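Side-chain contacts in structural polyprotein, VP3 (Israeli acute paralysis virus, PDB 5CDD), which probably serves as one of the structural proteins that build the capsid of the virus: residues Asp176-Gly180 with Ala181-Ser185; Ser224-Asn227 with Trp228-His231; Met247-Asp250 with Thr251-Asp254; Phe207-Lys211 with Met212-Thr216. All blocks are in the same frame, centred on the assembly; numbering follows the deposited sequence.

Contact 1 (Asp176-Gly180 with Ala181-Ser185)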
ATOM      1  N   ASP B 176     -73.324 -16.542  -0.276  1.00 57.79           N
ATOM      2  CA  ASP B 176     -74.341 -16.769   0.744  1.00 58.48           C
ATOM      3  C   ASP B 176     -73.802 -16.547   2.151  1.00 57.62           C
ATOM      4  O   ASP B 176     -74.552 -16.222   3.067  1.00 57.20           O
ATOM      5  CB  ASP B 176     -74.898 -18.192   0.634  1.00 60.97           C
ATOM      6  CG  ASP B 176     -75.421 -18.506  -0.751  1.00 63.60           C
ATOM      7  OD1 ASP B 176     -76.320 -17.783  -1.232  1.00 63.19           O
ATOM      8  OD2 ASP B 176     -74.932 -19.483  -1.358  1.00 65.15           O
ATOM      9  N   GLN B 177     -72.497 -16.715   2.314  1.00 57.06           N
ATOM     10  CA  GLN B 177     -71.858 -16.548   3.611  1.00 56.55           C
ATOM     11  C   GLN B 177     -71.430 -15.117   3.879  1.00 55.51           C
ATOM     12  O   GLN B 177     -71.010 -14.792   4.986  1.00 54.94           O
ATOM     13  CB  GLN B 177     -70.634 -17.457   3.699  1.00 57.89           C
ATOM     14  CG  GLN B 177     -70.971 -18.930   3.736  1.00 62.36           C
ATOM     15  CD  GLN B 177     -70.813 -19.523   5.121  1.00 65.42           C
ATOM     16  OE1 GLN B 177     -69.695 -19.766   5.583  1.00 66.75           O
ATOM     17  NE2 GLN B 177     -71.933 -19.752   5.796  1.00 66.81           N
ATOM     18  N   LEU B 178     -71.547 -14.257   2.873  1.00 54.69           N
ATOM     19  CA  LEU B 178     -71.129 -12.872   3.021  1.00 53.88           C
ATOM     20  C   LEU B 178     -72.261 -11.851   2.948  1.00 54.14           C
ATOM     21  O   LEU B 178     -72.093 -10.767   2.390  1.00 54.72           O
ATOM     22  CB  LEU B 178     -70.057 -12.561   1.972  1.00 52.32           C
ATOM     23  CG  LEU B 178     -68.768 -13.377   2.121  1.00 49.97           C
ATOM     24  CD1 LEU B 178     -67.885 -13.169   0.913  1.00 49.92           C
ATOM     25  CD2 LEU B 178     -68.044 -12.969   3.396  1.00 49.75           C
ATOM     26  N   THR B 179     -73.407 -12.204   3.524  1.00 54.52           N
ATOM     27  CA  THR B 179     -74.563 -11.315   3.559  1.00 55.29           C
ATOM     28  C   THR B 179     -74.630 -10.568   4.890  1.00 56.63           C
ATOM     29  O   THR B 179     -74.168 -11.067   5.912  1.00 58.23           O
ATOM     30  CB  THR B 179     -75.872 -12.087   3.384  1.00 54.23           C
ATOM     31  OG1 THR B 179     -76.011 -13.036   4.450  1.00 54.42           O
ATOM     32  CG2 THR B 179     -75.897 -12.785   2.026  1.00 52.70           C
ATOM     33  N   GLY B 180     -75.224  -9.381   4.874  1.00 57.15           N
ATOM     34  CA  GLY B 180     -75.324  -8.574   6.079  1.00 56.75           C
ATOM     35  C   GLY B 180     -75.640  -9.239   7.411  1.00 56.57           C
ATOM     36  O   GLY B 180     -75.229  -8.722   8.452  1.00 57.88           O
ATOM     37  N   ALA B 181     -76.355 -10.364   7.390  1.00 54.77           N
ATOM     38  CA  ALA B 181     -76.743 -11.067   8.614  1.00 53.63           C
ATOM     39  C   ALA B 181     -75.653 -11.978   9.158  1.00 52.85           C
ATOM     40  O   ALA B 181     -75.251 -11.861  10.311  1.00 52.90           O
ATOM     41  CB  ALA B 181     -78.007 -11.871   8.365  1.00 53.49           C
ATOM     42  N   VAL B 182     -75.167 -12.880   8.317  1.00 52.18           N
ATOM     43  CA  VAL B 182     -74.124 -13.808   8.728  1.00 51.17           C
ATOM     44  C   VAL B 182     -72.744 -13.165   8.691  1.00 50.33           C
ATOM     45  O   VAL B 182     -71.800 -13.703   9.250  1.00 50.29           O
ATOM     46  CB  VAL B 182     -74.143 -15.070   7.833  1.00 50.86           C
ATOM     47  CG1 VAL B 182     -74.108 -14.662   6.385  1.00 51.23           C
ATOM     48  CG2 VAL B 182     -72.964 -15.960   8.134  1.00 51.40           C
ATOM     49  N   ALA B 183     -72.634 -12.004   8.052  1.00 49.53           N
ATOM     50  CA  ALA B 183     -71.353 -11.313   7.954  1.00 48.04           C
ATOM     51  C   ALA B 183     -71.471  -9.813   8.198  1.00 47.25           C
ATOM     52  O   ALA B 183     -71.432  -9.017   7.257  1.00 47.08           O
ATOM     53  CB  ALA B 183     -70.734 -11.570   6.584  1.00 46.99           C
ATOM     54  N   PRO B 184     -71.626  -9.414   9.472  1.00 46.88           N
ATOM     55  CA  PRO B 184     -71.751  -8.009   9.879  1.00 46.73           C
ATOM     56  C   PRO B 184     -70.443  -7.236   9.715  1.00 47.54           C
ATOM     57  O   PRO B 184     -69.420  -7.610  10.290  1.00 48.37           O
ATOM     58  CB  PRO B 184     -72.164  -8.109  11.350  1.00 46.27           C
ATOM     59  CG  PRO B 184     -72.831  -9.452  11.441  1.00 47.52           C
ATOM     60  CD  PRO B 184     -71.915 -10.303  10.609  1.00 46.88           C
ATOM     61  N   SER B 185     -70.480  -6.156   8.941  1.00 47.58           N
ATOM     62  CA  SER B 185     -69.286  -5.346   8.716  1.00 47.90           C
ATOM     63  C   SER B 185     -69.303  -4.074   9.556  1.00 48.55           C
ATOM     64  O   SER B 185     -68.908  -3.005   9.089  1.00 49.54           O
ATOM     65  CB  SER B 185     -69.180  -4.968   7.239  1.00 47.65           C
ATOM     66  OG  SER B 185     -70.261  -4.137   6.856  1.00 46.68           O
TER
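Thr179 turns OG1 between its backbone N and its carbonyl carbon (chi1 61°), and three residues on Val182 sets CG1 in the same kind of position (chi1 52°), which brings the two branched side chains obliquely across one another. The hydroxyl thus meets a methyl group: Thr179 OG1 lies 3.2 Å from Val182 CG1. The same methyl also lies against the backbone, 3.4 Å from Gln177 O, and Val182 CG2 is a little farther from that oxygen (3.9 Å). The doubling back of the chain is accompanied by a bond from Ala183 N to Thr179 O (2.8 Å, N-H...O 142°), from residue i+4 to residue i, which closes a single alpha-turn outside any regular helix. This turn belongs to the loop between strand 171-173 and strand 189-194, the latter an outer strand of the four-stranded sheet of the capsid jelly roll. Alanine suits position 183, since its small CB fits against the backbone, 3.6 Å from Gln177 O, and reaches Leu178 CD2 at 4.4 Å. Pro184 follows with a ring in place of an amide hydrogen, and its CG sits 3.9 Å from Gly180 O. Arg241, from strand 236-247, binds the turn, its NH1 donating to both Leu178 O and Ala183 O, while Tyr195 of a neighbouring subunit packs on the side chains of Leu178 and Ala183.

Contact 2 (Ser224-Asn227 with Trp228-His231)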
ATOM      1  N   SER B 224     -60.984 -28.433  -5.993  1.00 55.12           N
ATOM      2  CA  SER B 224     -61.555 -29.165  -4.865  1.00 56.77           C
ATOM      3  C   SER B 224     -60.514 -29.866  -4.004  1.00 58.46           C
ATOM      4  O   SER B 224     -60.526 -29.742  -2.781  1.00 58.04           O
ATOM      5  CB  SER B 224     -62.558 -30.202  -5.372  1.00 56.77           C
ATOM      6  OG  SER B 224     -63.540 -29.595  -6.192  1.00 57.25           O
ATOM      7  N   GLU B 225     -59.615 -30.601  -4.645  1.00 60.91           N
ATOM      8  CA  GLU B 225     -58.587 -31.335  -3.919  1.00 63.79           C
ATOM      9  C   GLU B 225     -57.375 -30.489  -3.557  1.00 63.86           C
ATOM     10  O   GLU B 225     -56.701 -30.755  -2.562  1.00 64.87           O
ATOM     11  CB  GLU B 225     -58.136 -32.543  -4.739  1.00 66.64           C
ATOM     12  CG  GLU B 225     -59.238 -33.557  -5.028  1.00 71.31           C
ATOM     13  CD  GLU B 225     -59.830 -34.166  -3.767  1.00 74.69           C
ATOM     14  OE1 GLU B 225     -59.051 -34.597  -2.888  1.00 75.86           O
ATOM     15  OE2 GLU B 225     -61.075 -34.225  -3.658  1.00 75.66           O
ATOM     16  N   ASN B 226     -57.091 -29.469  -4.358  1.00 63.26           N
ATOM     17  CA  ASN B 226     -55.943 -28.620  -4.086  1.00 62.71           C
ATOM     18  C   ASN B 226     -56.353 -27.157  -3.977  1.00 61.36           C
ATOM     19  O   ASN B 226     -56.428 -26.450  -4.976  1.00 61.93           O
ATOM     20  CB  ASN B 226     -54.899 -28.807  -5.192  1.00 64.97           C
ATOM     21  CG  ASN B 226     -53.626 -28.023  -4.940  1.00 67.41           C
ATOM     22  OD1 ASN B 226     -53.073 -28.046  -3.839  1.00 68.61           O
ATOM     23  ND2 ASN B 226     -53.140 -27.342  -5.971  1.00 67.58           N
ATOM     24  N   ASN B 227     -56.603 -26.709  -2.752  1.00 60.24           N
ATOM     25  CA  ASN B 227     -57.019 -25.336  -2.505  1.00 60.06           C
ATOM     26  C   ASN B 227     -56.300 -24.750  -1.294  1.00 59.06           C
ATOM     27  O   ASN B 227     -56.688 -23.700  -0.790  1.00 59.22           O
ATOM     28  CB  ASN B 227     -58.537 -25.288  -2.286  1.00 61.37           C
ATOM     29  CG  ASN B 227     -58.962 -25.940  -0.985  1.00 62.04           C
ATOM     30  OD1 ASN B 227     -58.538 -27.048  -0.671  1.00 63.08           O
ATOM     31  ND2 ASN B 227     -59.802 -25.253  -0.222  1.00 62.96           N
ATOM     32  N   TRP B 228     -55.248 -25.421  -0.836  1.00 57.93           N
ATOM     33  CA  TRP B 228     -54.516 -24.935   0.329  1.00 57.01           C
ATOM     34  C   TRP B 228     -53.533 -23.813   0.049  1.00 55.54           C
ATOM     35  O   TRP B 228     -53.394 -22.890   0.851  1.00 54.97           O
ATOM     36  CB  TRP B 228     -53.761 -26.067   1.023  1.00 58.92           C
ATOM     37  CG  TRP B 228     -53.253 -25.650   2.369  1.00 61.73           C
ATOM     38  CD1 TRP B 228     -54.007 -25.370   3.473  1.00 62.26           C
ATOM     39  CD2 TRP B 228     -51.880 -25.464   2.762  1.00 62.77           C
ATOM     40  NE1 TRP B 228     -53.192 -25.028   4.527  1.00 62.41           N
ATOM     41  CE2 TRP B 228     -51.891 -25.079   4.119  1.00 62.93           C
ATOM     42  CE3 TRP B 228     -50.653 -25.593   2.096  1.00 62.99           C
ATOM     43  CZ2 TRP B 228     -50.710 -24.814   4.826  1.00 63.58           C
ATOM     44  CZ3 TRP B 228     -49.480 -25.329   2.804  1.00 63.64           C
ATOM     45  CH2 TRP B 228     -49.520 -24.947   4.155  1.00 64.67           C
ATOM     46  N   ASN B 229     -52.828 -23.903  -1.072  1.00 53.88           N
ATOM     47  CA  ASN B 229     -51.863 -22.870  -1.419  1.00 52.17           C
ATOM     48  C   ASN B 229     -52.599 -21.580  -1.709  1.00 50.07           C
ATOM     49  O   ASN B 229     -52.060 -20.490  -1.527  1.00 50.26           O
ATOM     50  CB  ASN B 229     -51.043 -23.272  -2.644  1.00 54.10           C
ATOM     51  CG  ASN B 229     -50.096 -24.417  -2.360  1.00 56.24           C
ATOM     52  OD1 ASN B 229     -49.273 -24.348  -1.442  1.00 56.18           O
ATOM     53  ND2 ASN B 229     -50.207 -25.480  -3.146  1.00 57.92           N
ATOM     54  N   PHE B 230     -53.840 -21.718  -2.158  1.00 47.08           N
ATOM     55  CA  PHE B 230     -54.675 -20.573  -2.473  1.00 43.89           C
ATOM     56  C   PHE B 230     -54.889 -19.731  -1.224  1.00 43.51           C
ATOM     57  O   PHE B 230     -54.691 -18.517  -1.240  1.00 43.04           O
ATOM     58  CB  PHE B 230     -56.025 -21.045  -3.011  1.00 41.72           C
ATOM     59  CG  PHE B 230     -56.977 -19.929  -3.305  1.00 39.58           C
ATOM     60  CD1 PHE B 230     -56.799 -19.122  -4.423  1.00 39.28           C
ATOM     61  CD2 PHE B 230     -58.032 -19.656  -2.443  1.00 38.23           C
ATOM     62  CE1 PHE B 230     -57.658 -18.058  -4.678  1.00 38.48           C
ATOM     63  CE2 PHE B 230     -58.897 -18.596  -2.687  1.00 37.31           C
ATOM     64  CZ  PHE B 230     -58.710 -17.794  -3.806  1.00 37.93           C
ATOM     65  N   HIS B 231     -55.288 -20.385  -0.139  1.00 43.25           N
ATOM     66  CA  HIS B 231     -55.539 -19.700   1.122  1.00 43.57           C
ATOM     67  C   HIS B 231     -54.262 -19.161   1.750  1.00 43.26           C
ATOM     68  O   HIS B 231     -54.291 -18.170   2.480  1.00 44.23           O
ATOM     69  CB  HIS B 231     -56.239 -20.646   2.100  1.00 43.87           C
ATOM     70  CG  HIS B 231     -57.620 -21.037   1.673  1.00 44.33           C
ATOM     71  ND1 HIS B 231     -58.633 -20.117   1.506  1.00 44.20           N
ATOM     72  CD2 HIS B 231     -58.151 -22.243   1.366  1.00 43.98           C
ATOM     73  CE1 HIS B 231     -59.730 -20.741   1.114  1.00 44.91           C
ATOM     74  NE2 HIS B 231     -59.464 -22.031   1.020  1.00 44.42           N
TER
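Asn227 lies beside His231, one turn further along the chain, with the planes of its amide and the imidazole 79° apart. A chi1 of 69° tucks the Asn227 amide over its own backbone and holds ND2 in the plane of the histidine ring, at its edge, 3.5 Å from NE2. The backbone O of Asn227 is also in contact: it lies 3.5 Å from Phe230 CB and approaches CD2 of His231, so one backbone oxygen meets two successive side chains. Trp228 contributes mainly its root, with CB 3.7 Å from Asn227 C, while the indole leads off the other way and packs on Lys162 of a neighbouring subunit. Asn226 extends OD1 to 3.9 Å from Asn229 ND2, the amide planes 77° apart, and its own ND2 is bonded to Gly221 O. Phe230 is the buried member, its ring meeting Phe234 and packing on Ile171, as suits an apolar aromatic. Asn227 holds the N-cap position, where asparagine is common, yet its side chain makes no capping bond here; the whole is a single-turn helix, 228-231, with the loop that leads into it, ahead of strand 236-247 of the jelly roll.

Contact 3 (Met247-Asp250 with Thr251-Asp254)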
ATOM      1  N   MET B 247     -80.585   3.733  -6.961  1.00 56.66           N
ATOM      2  CA  MET B 247     -81.739   4.503  -7.410  1.00 58.98           C
ATOM      3  C   MET B 247     -81.421   5.097  -8.772  1.00 59.41           C
ATOM      4  O   MET B 247     -80.289   5.496  -9.020  1.00 59.40           O
ATOM      5  CB  MET B 247     -82.030   5.619  -6.410  1.00 61.70           C
ATOM      6  CG  MET B 247     -82.366   5.118  -5.018  1.00 65.18           C
ATOM      7  SD  MET B 247     -84.082   4.574  -4.868  1.00 69.61           S
ATOM      8  CE  MET B 247     -84.025   2.924  -5.544  1.00 67.79           C
ATOM      9  N   ALA B 248     -82.411   5.164  -9.654  1.00 60.35           N
ATOM     10  CA  ALA B 248     -82.173   5.706 -10.983  1.00 60.87           C
ATOM     11  C   ALA B 248     -83.440   6.078 -11.731  1.00 61.32           C
ATOM     12  O   ALA B 248     -84.298   5.231 -11.956  1.00 61.57           O
ATOM     13  CB  ALA B 248     -81.387   4.702 -11.803  1.00 60.44           C
ATOM     14  N   PRO B 249     -83.575   7.359 -12.129  1.00 61.50           N
ATOM     15  CA  PRO B 249     -84.773   7.769 -12.867  1.00 61.59           C
ATOM     16  C   PRO B 249     -84.801   6.904 -14.125  1.00 62.53           C
ATOM     17  O   PRO B 249     -83.788   6.294 -14.478  1.00 63.16           O
ATOM     18  CB  PRO B 249     -84.488   9.233 -13.196  1.00 60.92           C
ATOM     19  CG  PRO B 249     -83.608   9.670 -12.074  1.00 61.01           C
ATOM     20  CD  PRO B 249     -82.671   8.503 -11.931  1.00 61.66           C
ATOM     21  N   ASP B 250     -85.937   6.837 -14.807  1.00 63.53           N
ATOM     22  CA  ASP B 250     -85.992   6.020 -16.011  1.00 64.86           C
ATOM     23  C   ASP B 250     -85.457   6.773 -17.226  1.00 63.77           C
ATOM     24  O   ASP B 250     -85.492   6.264 -18.347  1.00 63.26           O
ATOM     25  CB  ASP B 250     -87.417   5.517 -16.264  1.00 68.57           C
ATOM     26  CG  ASP B 250     -88.385   6.629 -16.592  1.00 73.20           C
ATOM     27  OD1 ASP B 250     -88.091   7.793 -16.252  1.00 75.45           O
ATOM     28  OD2 ASP B 250     -89.445   6.332 -17.182  1.00 75.39           O
ATOM     29  N   THR B 251     -84.958   7.985 -16.996  1.00 62.29           N
ATOM     30  CA  THR B 251     -84.380   8.786 -18.068  1.00 61.07           C
ATOM     31  C   THR B 251     -82.980   8.250 -18.347  1.00 60.65           C
ATOM     32  O   THR B 251     -82.411   8.469 -19.419  1.00 60.65           O
ATOM     33  CB  THR B 251     -84.275  10.267 -17.672  1.00 60.92           C
ATOM     34  OG1 THR B 251     -83.638  10.388 -16.393  1.00 61.33           O
ATOM     35  CG2 THR B 251     -85.657  10.885 -17.615  1.00 60.76           C
ATOM     36  N   VAL B 252     -82.442   7.537 -17.363  1.00 59.60           N
ATOM     37  CA  VAL B 252     -81.117   6.944 -17.457  1.00 57.27           C
ATOM     38  C   VAL B 252     -81.221   5.428 -17.378  1.00 57.43           C
ATOM     39  O   VAL B 252     -82.315   4.866 -17.430  1.00 57.49           O
ATOM     40  CB  VAL B 252     -80.205   7.424 -16.312  1.00 55.59           C
ATOM     41  CG1 VAL B 252     -79.995   8.921 -16.409  1.00 54.81           C
ATOM     42  CG2 VAL B 252     -80.815   7.061 -14.968  1.00 53.90           C
ATOM     43  N   SER B 253     -80.078   4.771 -17.237  1.00 57.67           N
ATOM     44  CA  SER B 253     -80.043   3.319 -17.156  1.00 57.92           C
ATOM     45  C   SER B 253     -80.270   2.819 -15.733  1.00 57.79           C
ATOM     46  O   SER B 253     -79.949   3.507 -14.765  1.00 58.03           O
ATOM     47  CB  SER B 253     -78.700   2.802 -17.667  1.00 58.41           C
ATOM     48  OG  SER B 253     -78.624   1.393 -17.550  1.00 59.94           O
ATOM     49  N   ASP B 254     -80.832   1.620 -15.615  1.00 57.41           N
ATOM     50  CA  ASP B 254     -81.087   1.014 -14.315  1.00 58.24           C
ATOM     51  C   ASP B 254     -79.830   0.258 -13.894  1.00 57.78           C
ATOM     52  O   ASP B 254     -79.858  -0.568 -12.977  1.00 57.13           O
ATOM     53  CB  ASP B 254     -82.271   0.050 -14.398  1.00 60.73           C
ATOM     54  CG  ASP B 254     -82.029  -1.084 -15.375  1.00 64.37           C
ATOM     55  OD1 ASP B 254     -81.787  -0.796 -16.567  1.00 66.18           O
ATOM     56  OD2 ASP B 254     -82.079  -2.259 -14.952  1.00 66.39           O
TER
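Val252 meets Pro249 through its CG2 methyl, which lies 3.8 Å from the ring atom CD. With CG1 at chi1 -63°, anti to the carbonyl carbon, CG2 is left on the side flanked by both backbone neighbours and turned to the proline. The same CG2 comes 4.0 Å from Ala248 CB, so one branch of the valine touches two apolar neighbours, and alanine suits its site because a single methyl reaches both this branch and Ser253 O, at 3.5 Å. Asp250 and Thr251 occupy the two central places of a type I turn running from Pro249 to Val252, closed by a weak hydrogen bond from Val252 N to Pro249 O (3.4 Å). Asp250 bends its carboxylate back, bringing OD1 near Thr251 N at an angle too poor for bonding. Thr251 OG1, rotated to chi1 50°, is carried to within 3.5 Å of Pro249 CB; the two side chains of the turn cross at about a right angle. Phe86 of a neighbouring subunit packs on Thr251 and Val252. Within the chain, Val252 rests on Thr146, Phe148 and His149, and the turn passes from strand 236-247 of the four-stranded sheet to strand 255-265 of the six-stranded one.

Contact 4 (Phe207-Lys211 with Met212-Thr216)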
ATOM      1  N   PHE B 207     -49.950  -4.727   4.506  1.00 32.47           N
ATOM      2  CA  PHE B 207     -49.755  -6.148   4.755  1.00 31.78           C
ATOM      3  C   PHE B 207     -50.045  -6.508   6.208  1.00 33.87           C
ATOM      4  O   PHE B 207     -49.386  -6.013   7.123  1.00 34.70           O
ATOM      5  CB  PHE B 207     -48.318  -6.547   4.413  1.00 28.65           C
ATOM      6  CG  PHE B 207     -48.080  -8.032   4.422  1.00 26.42           C
ATOM      7  CD1 PHE B 207     -48.489  -8.822   3.352  1.00 25.71           C
ATOM      8  CD2 PHE B 207     -47.444  -8.640   5.499  1.00 24.94           C
ATOM      9  CE1 PHE B 207     -48.265 -10.199   3.354  1.00 24.15           C
ATOM     10  CE2 PHE B 207     -47.215 -10.015   5.511  1.00 22.88           C
ATOM     11  CZ  PHE B 207     -47.627 -10.794   4.435  1.00 24.06           C
ATOM     12  N   VAL B 208     -51.041  -7.364   6.416  1.00 35.75           N
ATOM     13  CA  VAL B 208     -51.396  -7.813   7.758  1.00 37.55           C
ATOM     14  C   VAL B 208     -51.543  -9.328   7.764  1.00 37.10           C
ATOM     15  O   VAL B 208     -52.363  -9.889   7.035  1.00 36.78           O
ATOM     16  CB  VAL B 208     -52.712  -7.174   8.256  1.00 39.28           C
ATOM     17  CG1 VAL B 208     -52.514  -5.678   8.448  1.00 40.26           C
ATOM     18  CG2 VAL B 208     -53.841  -7.446   7.271  1.00 38.92           C
ATOM     19  N   SER B 209     -50.734  -9.986   8.587  1.00 36.59           N
ATOM     20  CA  SER B 209     -50.757 -11.436   8.685  1.00 36.38           C
ATOM     21  C   SER B 209     -49.896 -11.876   9.862  1.00 36.26           C
ATOM     22  O   SER B 209     -49.119 -11.088  10.397  1.00 36.48           O
ATOM     23  CB  SER B 209     -50.219 -12.048   7.387  1.00 36.41           C
ATOM     24  OG  SER B 209     -50.259 -13.462   7.422  1.00 38.42           O
ATOM     25  N   ASN B 210     -50.049 -13.131  10.275  1.00 36.98           N
ATOM     26  CA  ASN B 210     -49.260 -13.663  11.379  1.00 37.05           C
ATOM     27  C   ASN B 210     -48.015 -14.309  10.781  1.00 36.56           C
ATOM     28  O   ASN B 210     -47.284 -15.042  11.448  1.00 36.66           O
ATOM     29  CB  ASN B 210     -50.078 -14.678  12.185  1.00 37.77           C
ATOM     30  CG  ASN B 210     -50.542 -15.847  11.350  1.00 40.29           C
ATOM     31  OD1 ASN B 210     -50.989 -15.677  10.217  1.00 41.92           O
ATOM     32  ND2 ASN B 210     -50.450 -17.046  11.912  1.00 42.58           N
ATOM     33  N   LYS B 211     -47.791 -14.019   9.504  1.00 35.78           N
ATOM     34  CA  LYS B 211     -46.637 -14.520   8.777  1.00 34.89           C
ATOM     35  C   LYS B 211     -45.868 -13.316   8.262  1.00 34.14           C
ATOM     36  O   LYS B 211     -46.434 -12.238   8.079  1.00 35.27           O
ATOM     37  CB  LYS B 211     -47.077 -15.380   7.595  1.00 35.26           C
ATOM     38  CG  LYS B 211     -47.911 -16.572   7.988  1.00 38.12           C
ATOM     39  CD  LYS B 211     -48.338 -17.360   6.768  1.00 41.33           C
ATOM     40  CE  LYS B 211     -49.303 -18.465   7.155  1.00 45.40           C
ATOM     41  NZ  LYS B 211     -50.508 -17.918   7.848  1.00 45.25           N
ATOM     42  N   MET B 212     -44.577 -13.500   8.030  1.00 32.84           N
ATOM     43  CA  MET B 212     -43.739 -12.423   7.530  1.00 30.79           C
ATOM     44  C   MET B 212     -43.975 -12.211   6.035  1.00 30.15           C
ATOM     45  O   MET B 212     -43.933 -11.084   5.537  1.00 29.13           O
ATOM     46  CB  MET B 212     -42.275 -12.758   7.776  1.00 30.55           C
ATOM     47  CG  MET B 212     -41.893 -12.842   9.233  1.00 30.73           C
ATOM     48  SD  MET B 212     -40.114 -13.001   9.408  1.00 32.44           S
ATOM     49  CE  MET B 212     -39.726 -11.416  10.117  1.00 36.86           C
ATOM     50  N   PHE B 213     -44.219 -13.311   5.331  1.00 28.82           N
ATOM     51  CA  PHE B 213     -44.469 -13.291   3.896  1.00 28.02           C
ATOM     52  C   PHE B 213     -45.559 -14.313   3.590  1.00 28.95           C
ATOM     53  O   PHE B 213     -45.772 -15.250   4.360  1.00 30.31           O
ATOM     54  CB  PHE B 213     -43.208 -13.687   3.126  1.00 27.61           C
ATOM     55  CG  PHE B 213     -42.001 -12.846   3.437  1.00 26.80           C
ATOM     56  CD1 PHE B 213     -41.893 -11.547   2.951  1.00 26.42           C
ATOM     57  CD2 PHE B 213     -40.950 -13.373   4.182  1.00 26.48           C
ATOM     58  CE1 PHE B 213     -40.752 -10.786   3.198  1.00 24.61           C
ATOM     59  CE2 PHE B 213     -39.807 -12.622   4.435  1.00 25.59           C
ATOM     60  CZ  PHE B 213     -39.707 -11.326   3.940  1.00 24.90           C
ATOM     61  N   LEU B 214     -46.246 -14.133   2.465  1.00 28.73           N
ATOM     62  CA  LEU B 214     -47.295 -15.058   2.048  1.00 27.73           C
ATOM     63  C   LEU B 214     -46.875 -15.743   0.752  1.00 27.99           C
ATOM     64  O   LEU B 214     -46.070 -15.206  -0.008  1.00 28.72           O
ATOM     65  CB  LEU B 214     -48.616 -14.315   1.843  1.00 27.28           C
ATOM     66  CG  LEU B 214     -49.330 -13.828   3.107  1.00 26.04           C
ATOM     67  CD1 LEU B 214     -50.532 -12.986   2.723  1.00 26.69           C
ATOM     68  CD2 LEU B 214     -49.764 -15.019   3.943  1.00 24.62           C
ATOM     69  N   LYS B 215     -47.418 -16.930   0.505  1.00 28.22           N
ATOM     70  CA  LYS B 215     -47.078 -17.678  -0.697  1.00 29.02           C
ATOM     71  C   LYS B 215     -47.548 -16.963  -1.957  1.00 29.48           C
ATOM     72  O   LYS B 215     -48.427 -16.106  -1.903  1.00 30.08           O
ATOM     73  CB  LYS B 215     -47.675 -19.088  -0.624  1.00 30.01           C
ATOM     74  CG  LYS B 215     -47.019 -19.977   0.434  1.00 31.81           C
ATOM     75  CD  LYS B 215     -47.509 -21.420   0.345  1.00 34.37           C
ATOM     76  CE  LYS B 215     -46.701 -22.353   1.247  1.00 33.94           C
ATOM     77  NZ  LYS B 215     -46.871 -22.060   2.697  1.00 35.92           N
ATOM     78  N   THR B 216     -46.954 -17.315  -3.092  1.00 30.30           N
ATOM     79  CA  THR B 216     -47.309 -16.692  -4.362  1.00 31.34           C
ATOM     80  C   THR B 216     -48.003 -17.645  -5.329  1.00 32.69           C
ATOM     81  O   THR B 216     -48.185 -17.319  -6.500  1.00 33.30           O
ATOM     82  CB  THR B 216     -46.056 -16.125  -5.065  1.00 31.36           C
ATOM     83  OG1 THR B 216     -45.162 -17.202  -5.380  1.00 31.63           O
ATOM     84  CG2 THR B 216     -45.354 -15.108  -4.173  1.00 31.10           C
TER
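Leu214 and Phe207 meet at a slant where the chain turns back into strand 214-215, and the leucine can be followed outward atom by atom. Its CB continues to CG beside the backbone N (chi1 -72°), which swings the branch point toward the earlier part of the loop. CG lies 3.7 Å from Phe207 CZ. From there the branch divides: CD1 approaches Phe207 CE1 at 3.6 Å, whereas CD2 reaches 3.8 Å from Ser209 OG and 3.9 Å from Lys211 CD. One leucine thus fills the angle between an aromatic ring, a hydroxyl and the aliphatic part of a lysine, as a branched side chain with two methyls can do. Phenylalanine suits its own place by presenting a broad ring: besides the leucine it meets the backbone five residues on, CE2 lying 3.5 Å from Met212 O, and it also stands edge-to-face with Trp133 of strand 132-144. The lysine crosses the leucine at about a right angle. Ser209 OG accepts from Lys211 N (3.3 Å, N-H...O 143°) in an ST turn, and Lys211 NZ makes a weak bond to Asn210 OD1. Arg134 takes up Met212 O, and neighbouring subunits pack on Met212 and Phe213. No hydrogen bond crosses between 207-211 and 212-216; Thr216 bonds to Phe130 O, and Lys215 to Gln150 of a neighbouring subunit. The contact is therefore mainly van der Waals, chiefly Leu214 on Phe207 and on Lys211 CD, and it also touches Ser209 OG and Met212 O.

The four local contacts belong to one capsid jelly roll and follow the chain in the order contact 1, contact 4, contact 2, contact 3. Contacts 2 and 4 alone touch: their centres are about 17 Å apart, and Lys215 joins them, its CD 3.9 Å from Asn229 OD1 and its NZ 4.2 Å from Trp228 CH2. Contact 1 stands apart, its centre about 23 Å from that of contact 2 and about 25 Å from that of contact 4. Contact 3 is the remotest, about 28 Å from contact 1 and about 44 Å from contact 4 between centres. Neighbouring subunits pack against all four, so each also lies at an interface of the assembly.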